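Local coordinates for protein geranylgeranyl pyrophosphate synthase (Corynebacterium glutamicum, PDB 3LMD) that probably builds long-chain isoprenoid diphosphates as a metal-dependent trans-prenyltransferase of the FPP/GGPP synthase family, at residues E171-T174 and G175-R178; F265-P268 and V269-L273; L314-V317 and Y318-D322. All coordinates share one frame; numbering follows the deposited sequence.

Overall arrangement
All three contacts are local, within one helix or at its start, in an all-helical chain of the FPP/GGPP synthase family. Contact 1 lies nearest an annotated metal site: the Gln176 side chain is about 3 Å from that of Asp115, seen as a calcium ligand in this protein, though no metal is bound here. Contact 2 stands farther from the second site, with Ala272 about 10 Å from Ser305, side chain to side chain. Contact 3 lies away from both. Contacts 2 and 3 touch, their centres 16 Å apart: Leu267 CD2 packs 3.8 Å from Glu316 CG. Contact 1 touches neither; its nearest atoms are about 11 Å from contact 2 and 12 Å from contact 3.

Contact 1: residues E171-T174 and G175-R178; sequences ELVT and GQMR
Gln176 folds back beside its own backbone N (chi1 -60°) and then runs extended through CD, which lays its chain along the previous turn of the helix, over Leu172 and Val173. Gln176 CG sits 3.3 Å from Leu172 O. Gln176 OE1 ends 3.6 Å from Val173 CA; the two side chains slant across each other, with Val173 CG2 the side-chain atom nearest OE1. The other end of the amide, NE2, donates to Asp115 OD1. Asp115 is a calcium ligand seen in this protein, although no metal is bound to this chain here. This is consistent with a second-shell role for Gln176 in orienting that carboxylate.

Arg178 leaves the helix on another side. Its CG is anti to the backbone N (chi1 -173°), Arg178 CB rests 3.3 Å from Thr174 O, and the chain bends at chi3. The Thr174 methyl CG2 comes within 4.4 Å of Arg178 NH2. The guanidinium makes its salt bridge through NE with Glu198. Thr174 OG1 turns back to bond Gly170 O one turn earlier.

Regular i to i+4 backbone bonds join the turns. Gly175 N donates to Glu171 O at 2.8 Å, and Arg178 N to Thr174 O at 2.8 Å. Gly175 joins through its backbone.

This part of helix 159-181 is buried against two helices of its own chain and the second subunit. Leu172 packs on Thr107 and Thr111 of helix 95-118, the helix that carries Asp115. Glu171 and Arg178 face helix 188-214. Arg178 NH2 makes a long, weak ion pair with Glu59 of the second subunit. Val173 and Met177 meet Asp144 and Leu141 of the second subunit, so the same two turns also form part of the dimer interface.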
# COMPACT_ATOMS: atom_id res chain seq x y z
N GLU A 171 11.54 -3.94 -0.81
CA GLU A 171 12.41 -4.01 -2.01
C GLU A 171 11.73 -3.65 -3.31
O GLU A 171 12.33 -2.92 -4.12
CB GLU A 171 13.06 -5.40 -2.17
CG GLU A 171 14.10 -5.66 -1.11
CD GLU A 171 15.23 -4.65 -1.19
OE1 GLU A 171 15.99 -4.72 -2.17
OE2 GLU A 171 15.33 -3.78 -0.29
N LEU A 172 10.52 -4.16 -3.52
CA LEU A 172 9.79 -3.85 -4.75
C LEU A 172 9.55 -2.37 -4.84
O LEU A 172 9.68 -1.79 -5.91
CB LEU A 172 8.39 -4.53 -4.79
CG LEU A 172 8.18 -6.01 -5.12
CD1 LEU A 172 6.76 -6.42 -4.79
CD2 LEU A 172 8.44 -6.29 -6.56
N VAL A 173 9.17 -1.76 -3.72
CA VAL A 173 8.88 -0.33 -3.71
C VAL A 173 10.20 0.44 -3.94
O VAL A 173 10.22 1.45 -4.65
CB VAL A 173 8.24 0.13 -2.37
CG1 VAL A 173 8.15 1.66 -2.35
CG2 VAL A 173 6.81 -0.47 -2.24
N THR A 174 11.28 -0.07 -3.36
CA THR A 174 12.60 0.57 -3.52
C THR A 174 12.98 0.53 -5.01
O THR A 174 13.45 1.52 -5.55
CB THR A 174 13.67 -0.10 -2.64
OG1 THR A 174 13.30 0.06 -1.26
CG2 THR A 174 15.09 0.50 -2.87
N GLY A 175 12.75 -0.60 -5.67
CA GLY A 175 13.05 -0.72 -7.11
C GLY A 175 12.27 0.27 -7.95
O GLY A 175 12.81 0.88 -8.88
N GLN A 176 10.97 0.41 -7.67
CA GLN A 176 10.15 1.41 -8.39
C GLN A 176 10.69 2.84 -8.16
O GLN A 176 10.77 3.65 -9.08
CB GLN A 176 8.68 1.34 -7.93
CG GLN A 176 8.01 -0.03 -8.19
CD GLN A 176 6.59 -0.15 -7.56
OE1 GLN A 176 6.44 -0.38 -6.36
NE2 GLN A 176 5.57 0.00 -8.39
N MET A 177 11.03 3.16 -6.92
CA MET A 177 11.57 4.51 -6.60
C MET A 177 12.92 4.71 -7.29
O MET A 177 13.21 5.77 -7.82
CB MET A 177 11.75 4.70 -5.07
CG MET A 177 12.09 6.15 -4.67
SD MET A 177 10.68 7.32 -4.89
CE MET A 177 9.91 7.06 -3.32
N ARG A 178 13.74 3.66 -7.28
CA ARG A 178 15.06 3.72 -7.94
C ARG A 178 14.91 3.98 -9.43
O ARG A 178 15.62 4.81 -10.02
CB ARG A 178 15.83 2.39 -7.71
CG ARG A 178 17.30 2.43 -8.23
CD ARG A 178 17.98 1.06 -8.10
NE ARG A 178 18.05 0.54 -6.72
CZ ARG A 178 19.05 0.82 -5.88
NH1 ARG A 178 20.03 1.66 -6.24
NH2 ARG A 178 19.06 0.30 -4.67

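Contact 2: residues F265-P268 and V269-L273; sequences FTLP and VLYAL
Leu267 and Tyr271, one turn apart, run alongside each other in a common direction. Leu267 CG is 3.4 Å from Tyr271 CE2, and the methyl CD1 of Leu267 is 3.6 Å from the same ring carbon. The leucine branch thus meets the phenol ring obliquely. Leu267 reaches it because its CG is anti to the backbone N (chi1 -163°).

Phe265, still in the loop before the helix, makes the second apolar group. Phe265 CB is 3.9 Å from Val269 CG1 and 4.0 Å from Leu270 CD2. The end of the ring leads away, but its near side still meets Val269 CG1 obliquely, and Phe265 CD2 approaches Leu273 CD1. Leu270 also lies against the Phe265 carbonyl, with CG 3.5 Å from Phe265 O.

The backbone sets these groups in place. Thr266 is the N-cap residue, but its side chain makes no capping bond. Its carbonyl does the work: Thr266 O accepts a bond from Leu270 N at 3.0 Å and a weak, bent one from Val269 N. Tyr271 N then donates to Leu267 O in a nearly straight bond (171°), and Ala272 N donates to Pro268 O. Pro268 stands in the first turn of the helix, where its lack of an N-H costs no helical bond.

The short helix 267-274 is held on several sides. Thr266, Pro268 and Val269 rest on Ile245 of helix 219-246. Leu270 and Tyr271 touch Ile189 of helix 188-214, and Phe265, Val269 and Leu273 pack on Leu287 in a loop. Against helix 309-328, Pro268 lies on Ala313 and Tyr271 on Ala312. Leu267 and Tyr271 also touch Glu316 of that helix.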
# COMPACT_ATOMS: atom_id res chain seq x y z
N PHE A 265 17.35 2.81 -21.86
CA PHE A 265 18.49 2.06 -22.40
C PHE A 265 18.78 0.85 -21.52
O PHE A 265 19.28 0.98 -20.42
CB PHE A 265 19.75 2.93 -22.43
CG PHE A 265 19.55 4.26 -23.09
CD1 PHE A 265 18.77 4.36 -24.23
CD2 PHE A 265 20.16 5.39 -22.58
CE1 PHE A 265 18.57 5.59 -24.85
CE2 PHE A 265 19.99 6.62 -23.19
CZ PHE A 265 19.19 6.72 -24.32
N THR A 266 18.46 -0.33 -22.03
CA THR A 266 18.66 -1.57 -21.29
C THR A 266 20.09 -2.13 -21.46
O THR A 266 20.91 -1.57 -22.17
CB THR A 266 17.63 -2.59 -21.74
OG1 THR A 266 17.80 -2.83 -23.14
CG2 THR A 266 16.19 -2.00 -21.53
N LEU A 267 20.37 -3.27 -20.83
CA LEU A 267 21.74 -3.77 -20.74
C LEU A 267 22.55 -3.78 -22.03
O LEU A 267 23.69 -3.34 -22.02
CB LEU A 267 21.73 -5.18 -20.14
CG LEU A 267 23.05 -5.69 -19.60
CD1 LEU A 267 23.62 -4.66 -18.60
CD2 LEU A 267 22.78 -7.06 -18.90
N PRO A 268 22.02 -4.35 -23.13
CA PRO A 268 22.88 -4.35 -24.34
C PRO A 268 23.28 -2.94 -24.79
O PRO A 268 24.37 -2.74 -25.33
CB PRO A 268 22.00 -4.97 -25.42
CG PRO A 268 20.85 -5.64 -24.68
CD PRO A 268 20.70 -4.95 -23.38
N VAL A 269 22.38 -1.99 -24.63
CA VAL A 269 22.65 -0.62 -25.03
C VAL A 269 23.69 -0.01 -24.12
O VAL A 269 24.58 0.70 -24.58
CB VAL A 269 21.36 0.29 -24.99
CG1 VAL A 269 21.68 1.71 -25.56
CG2 VAL A 269 20.25 -0.36 -25.75
N LEU A 270 23.58 -0.28 -22.82
CA LEU A 270 24.52 0.28 -21.87
C LEU A 270 25.93 -0.29 -22.10
O LEU A 270 26.92 0.41 -21.98
CB LEU A 270 24.10 -0.01 -20.42
CG LEU A 270 22.71 0.59 -20.07
CD1 LEU A 270 22.23 0.07 -18.69
CD2 LEU A 270 22.83 2.11 -20.09
N TYR A 271 26.01 -1.58 -22.37
CA TYR A 271 27.32 -2.17 -22.72
C TYR A 271 27.92 -1.51 -23.99
O TYR A 271 29.12 -1.16 -24.02
CB TYR A 271 27.16 -3.66 -22.95
CG TYR A 271 27.22 -4.48 -21.68
CD1 TYR A 271 28.24 -4.29 -20.74
CD2 TYR A 271 26.30 -5.47 -21.44
CE1 TYR A 271 28.30 -5.08 -19.59
CE2 TYR A 271 26.34 -6.24 -20.29
CZ TYR A 271 27.34 -6.04 -19.38
OH TYR A 271 27.37 -6.85 -18.26
N ALA A 272 27.09 -1.34 -25.02
CA ALA A 272 27.55 -0.74 -26.30
C ALA A 272 28.02 0.68 -26.07
O ALA A 272 29.05 1.10 -26.61
CB ALA A 272 26.44 -0.79 -27.36
N LEU A 273 27.30 1.43 -25.24
CA LEU A 273 27.70 2.81 -24.88
C LEU A 273 29.05 2.95 -24.18
O LEU A 273 29.61 4.05 -24.10
CB LEU A 273 26.61 3.47 -23.98
CG LEU A 273 25.38 3.95 -24.72
CD1 LEU A 273 24.22 4.25 -23.72
CD2 LEU A 273 25.71 5.18 -25.57

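Contact 3: residues L314-V317 and Y318-D322; sequences LDEV and YRYMD
Glu316 and Arg319 form an i to i+3 salt bridge on helix 309-328, part of the all-helical prenyl synthase fold. From CB the Glu316 chain runs with CG anti to the backbone N (chi1 -175°), and Glu316 CG lies 3.8 Å from Tyr320 CE2. The bend at chi2 (75°) then swings the carboxylate toward Arg319. Glu316 OE1 accepts from Arg319 NE at 3.0 Å and Glu316 OE2 from Arg319 NH1 at 2.9 Å. This is a side-on, two-nitrogen grip. Both oxygens lie in the guanidinium plane, but the nitrogens approach from above the carboxylate plane, since the two planes are 55° apart.

Leu314, one turn before Tyr318, slants across that ring, its CG 3.5 Å from Tyr318 CZ. Leu314 O lies over one face of the ring, offset toward the rim, while Tyr318 OH makes a weak hydrogen bond with Glu353 N. Val317 and Met321 face Val348 of helix 335-349. Beyond the salt bridge, a water at the edge of the Tyr320 ring donates to Glu316 OE2 at 2.7 Å and is hydrogen-bonded to Tyr320 OH at 2.9 Å.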
# COMPACT_ATOMS: atom_id res chain seq x y z
N LEU A 314 24.21 -11.08 -23.38
CA LEU A 314 24.00 -12.52 -23.39
C LEU A 314 24.94 -13.22 -22.41
O LEU A 314 24.53 -14.17 -21.73
CB LEU A 314 24.14 -13.08 -24.82
CG LEU A 314 23.91 -14.56 -25.12
CD1 LEU A 314 22.56 -15.06 -24.57
CD2 LEU A 314 24.00 -14.81 -26.67
N ASP A 315 26.19 -12.77 -22.31
CA ASP A 315 27.13 -13.38 -21.36
C ASP A 315 26.67 -13.12 -19.93
O ASP A 315 26.90 -13.94 -19.05
CB ASP A 315 28.56 -12.84 -21.53
CG ASP A 315 29.19 -13.33 -22.83
OD1 ASP A 315 28.71 -14.35 -23.36
OD2 ASP A 315 30.14 -12.71 -23.31
N GLU A 316 26.02 -11.98 -19.71
CA GLU A 316 25.45 -11.72 -18.37
C GLU A 316 24.27 -12.68 -18.09
O GLU A 316 24.15 -13.24 -17.00
CB GLU A 316 25.04 -10.25 -18.27
CG GLU A 316 24.55 -9.81 -16.90
CD GLU A 316 25.67 -9.65 -15.88
OE1 GLU A 316 26.78 -10.18 -16.09
OE2 GLU A 316 25.43 -9.00 -14.86
N VAL A 317 23.43 -12.90 -19.09
CA VAL A 317 22.40 -13.97 -19.00
C VAL A 317 23.02 -15.32 -18.64
O VAL A 317 22.50 -16.06 -17.78
CB VAL A 317 21.60 -14.11 -20.31
CG1 VAL A 317 20.68 -15.37 -20.26
CG2 VAL A 317 20.72 -12.85 -20.54
N TYR A 318 24.13 -15.65 -19.28
CA TYR A 318 24.76 -16.95 -19.01
C TYR A 318 25.28 -17.05 -17.59
O TYR A 318 25.28 -18.13 -17.00
CB TYR A 318 25.92 -17.22 -19.97
CG TYR A 318 25.52 -17.41 -21.41
CD1 TYR A 318 24.28 -17.94 -21.74
CD2 TYR A 318 26.41 -17.10 -22.45
CE1 TYR A 318 23.91 -18.15 -23.07
CE2 TYR A 318 26.05 -17.30 -23.77
CZ TYR A 318 24.82 -17.82 -24.08
OH TYR A 318 24.48 -18.02 -25.41
N ARG A 319 25.76 -15.92 -17.08
CA ARG A 319 26.28 -15.86 -15.73
C ARG A 319 25.14 -16.11 -14.71
O ARG A 319 25.32 -16.84 -13.72
CB ARG A 319 26.93 -14.49 -15.49
CG ARG A 319 27.58 -14.33 -14.12
CD ARG A 319 28.30 -12.99 -13.96
NE ARG A 319 27.38 -11.88 -13.75
CZ ARG A 319 26.76 -11.61 -12.60
NH1 ARG A 319 25.97 -10.55 -12.52
NH2 ARG A 319 26.95 -12.38 -11.54
N TYR A 320 23.98 -15.51 -14.94
CA TYR A 320 22.80 -15.80 -14.09
C TYR A 320 22.31 -17.23 -14.27
O TYR A 320 21.81 -17.83 -13.33
CB TYR A 320 21.67 -14.81 -14.38
CG TYR A 320 21.98 -13.48 -13.77
CD1 TYR A 320 22.03 -13.32 -12.39
CD2 TYR A 320 22.21 -12.36 -14.57
CE1 TYR A 320 22.33 -12.08 -11.80
CE2 TYR A 320 22.50 -11.12 -13.99
CZ TYR A 320 22.56 -10.99 -12.61
OH TYR A 320 22.82 -9.75 -12.01
N MET A 321 22.46 -17.77 -15.47
CA MET A 321 22.03 -19.16 -15.72
C MET A 321 22.96 -20.09 -14.93
O MET A 321 22.49 -21.09 -14.40
CB MET A 321 22.05 -19.54 -17.23
CG MET A 321 21.44 -20.97 -17.58
SD MET A 321 19.65 -21.17 -17.20
CE MET A 321 19.67 -22.51 -16.01
N ASP A 322 24.26 -19.74 -14.84
CA ASP A 322 25.21 -20.51 -14.00
C ASP A 322 24.81 -20.43 -12.55
O ASP A 322 24.84 -21.42 -11.83
CB ASP A 322 26.66 -19.98 -14.12
CG ASP A 322 27.30 -20.31 -15.46
OD1 ASP A 322 26.81 -21.21 -16.17
OD2 ASP A 322 28.30 -19.65 -15.80
O HOH W 1 23.08 -7.80 -14.19